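Local coordinates for protein 4-hydroxybenzoyl-CoA thioesterase (Staphylococcus aureus, PDB 6FDG) that probably hydrolyses the thioester of DHNA-CoA, a step of vitamin K2 biosynthesis, as a thioesterase of the hotdog-fold family, at residues D59-Y64 and T104-L109. Sequence-based numbering, arbitrary orientation. Where two conformers were deposited one is given.
Sequences DLNVNY and TGSTEL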
loop_
_atom_site.group_PDB
_atom_site.type_symbol
_atom_site.label_atom_id
_atom_site.label_comp_id
_atom_site.label_asym_id
_atom_site.label_seq_id
_atom_site.Cartn_x
_atom_site.Cartn_y
_atom_site.Cartn_z
ATOM N N ASP A 59 13.267 2.880 -13.880
ATOM C CA ASP A 59 12.457 3.898 -14.572
ATOM C C ASP A 59 11.103 3.347 -14.681
ATOM O O ASP A 59 10.903 2.150 -15.053
ATOM C CB ASP A 59 12.951 4.206 -15.978
ATOM C CG ASP A 59 12.365 5.385 -16.562
ATOM O OD1 ASP A 59 12.731 6.484 -16.149
ATOM O OD2 ASP A 59 11.511 5.242 -17.418
ATOM N N LEU A 60 10.067 4.122 -14.432
ATOM C CA LEU A 60 8.650 3.730 -14.455
ATOM C C LEU A 60 7.905 4.737 -15.320
ATOM O O LEU A 60 8.070 5.982 -15.058
ATOM C CB LEU A 60 8.041 3.669 -13.055
ATOM C CG LEU A 60 6.517 3.519 -12.985
ATOM C CD1 LEU A 60 6.081 2.118 -13.465
ATOM C CD2 LEU A 60 6.103 3.730 -11.560
ATOM N N ASN A 61 7.060 4.310 -16.250
ATOM C CA ASN A 61 6.158 5.184 -16.994
ATOM C C ASN A 61 4.845 4.535 -17.044
ATOM O O ASN A 61 4.701 3.349 -17.301
ATOM C CB ASN A 61 6.698 5.356 -18.401
ATOM C CG ASN A 61 8.165 5.847 -18.378
ATOM O OD1 ASN A 61 9.160 5.032 -18.458
ATOM N ND2 ASN A 61 8.362 7.115 -18.188
ATOM N N VAL A 62 3.766 5.302 -16.762
ATOM C CA VAL A 62 2.382 4.811 -16.859
ATOM C C VAL A 62 1.554 5.878 -17.574
ATOM O O VAL A 62 1.629 7.060 -17.190
ATOM C CB VAL A 62 1.711 4.535 -15.530
ATOM C CG1 VAL A 62 0.449 3.734 -15.688
ATOM C CG2 VAL A 62 2.670 3.744 -14.520
ATOM N N ASN A 63 0.841 5.526 -18.634
ATOM C CA ASN A 63 -0.072 6.467 -19.292
ATOM C C ASN A 63 -1.432 5.940 -19.223
ATOM O O ASN A 63 -1.709 4.850 -19.784
ATOM C CB ASN A 63 0.348 6.591 -20.719
ATOM C CG ASN A 63 -0.385 7.717 -21.423
ATOM O OD1 ASN A 63 -1.474 7.550 -21.824
ATOM N ND2 ASN A 63 0.175 8.916 -21.357
ATOM N N TYR A 64 -2.285 6.696 -18.556
ATOM C CA TYR A 64 -3.614 6.257 -18.156
ATOM C C TYR A 64 -4.635 6.722 -19.266
ATOM O O TYR A 64 -4.902 7.907 -19.358
ATOM C CB TYR A 64 -4.031 6.793 -16.796
ATOM C CG TYR A 64 -2.999 6.422 -15.670
ATOM C CD1 TYR A 64 -1.960 7.278 -15.444
ATOM C CD2 TYR A 64 -3.164 5.365 -14.896
ATOM C CE1 TYR A 64 -0.996 6.993 -14.462
ATOM C CE2 TYR A 64 -2.227 5.060 -13.863
ATOM C CZ TYR A 64 -1.195 5.892 -13.668
ATOM O OH TYR A 64 -0.185 5.630 -12.726
ATOM N N THR A 104 -1.188 2.047 -20.760
ATOM C CA THR A 104 0.068 1.580 -21.294
ATOM C C THR A 104 1.157 1.989 -20.358
ATOM O O THR A 104 0.945 2.823 -19.435
ATOM C CB THR A 104 0.388 2.114 -22.682
ATOM O OG1 THR A 104 0.487 3.524 -22.679
ATOM C CG2 THR A 104 -0.762 1.724 -23.650
ATOM N N GLY A 105 2.340 1.357 -20.434
ATOM C CA GLY A 105 3.465 1.879 -19.607
ATOM C C GLY A 105 4.681 1.083 -19.861
ATOM O O GLY A 105 4.738 0.196 -20.810
ATOM N N SER A 106 5.729 1.335 -19.100
ATOM C CA SER A 106 6.988 0.666 -19.240
ATOM C C SER A 106 7.748 0.689 -17.950
ATOM O O SER A 106 7.529 1.550 -17.065
ATOM C CB SER A 106 7.853 1.260 -20.328
ATOM O OG SER A 106 8.165 2.608 -20.099
ATOM N N THR A 107 8.642 -0.262 -17.757
ATOM C CA THR A 107 9.601 -0.318 -16.652
ATOM C C THR A 107 10.971 -0.702 -17.121
ATOM O O THR A 107 11.097 -1.782 -17.832
ATOM C CB THR A 107 9.217 -1.281 -15.561
ATOM O OG1 THR A 107 9.082 -2.618 -16.139
ATOM C CG2 THR A 107 7.912 -0.906 -14.825
ATOM N N GLU A 108 12.009 0.030 -16.746
ATOM C CA GLU A 108 13.420 -0.411 -16.951
ATOM C C GLU A 108 13.842 -1.097 -15.711
ATOM O O GLU A 108 13.628 -0.627 -14.578
ATOM C CB GLU A 108 14.242 0.820 -17.253
ATOM C CG GLU A 108 15.759 0.434 -17.512
ATOM C CD GLU A 108 16.541 1.699 -17.695
ATOM O OE1 GLU A 108 16.543 2.506 -16.745
ATOM O OE2 GLU A 108 17.150 1.867 -18.733
ATOM N N LEU A 109 14.544 -2.249 -15.876
ATOM C CA LEU A 109 15.031 -3.135 -14.808
ATOM C C LEU A 109 16.541 -3.315 -15.020
ATOM O O LEU A 109 16.986 -3.430 -16.181
ATOM C CB LEU A 109 14.394 -4.476 -14.791
ATOM C CG LEU A 109 12.993 -4.691 -14.302
ATOM C CD1 LEU A 109 12.993 -4.702 -12.860
ATOM C CD2 LEU A 109 11.935 -3.789 -14.835
#
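Asn-61 and Ser-106 form a hydrogen-bonded pair at the middle of antiparallel strands 59-64 and 104-109, with two of the five backbone hydrogen bonds that join them, Asn-61 N to Ser-106 O and Ser-106 N to Asn-61 O, each 2.9 Å. Ser-106 holds its hydroxyl between its own N and carbonyl carbon (chi1 60°), bringing OG to 3.1 Å from OD1 of Asn-61, whose amide group is hydrogen-bonded to Asn-61 of the second subunit; a small polar residue leaves room for the amide. On this polar face Asp-59 and Glu-108 meet chiefly through their CB atoms, 3.8 Å apart. Their carboxylates part: Glu-108 OE1 takes a hydrogen bond from Thr-58, Asp-59 OD1 one from Asn-63 of the second subunit. Thr-104 OG1 lies against Asn-63 CB at 3.6 Å.

The opposite face is mostly apolar: Leu-60 CD1 meets the methyl CG2 of Thr-107 at 3.8 Å, the threonine hydroxyl being engaged by Tyr-92. Opposite Val-62, side-chain-less Gly-105 lets the backbones close to 4.2 Å between CA atoms.

Leu-60 and Val-62 pack on helix 26-41, the hotdog's central helix. Strand 88-95 flanks 104-109, and 59-64 pairs antiparallel with a second-subunit strand, continuing the sheet.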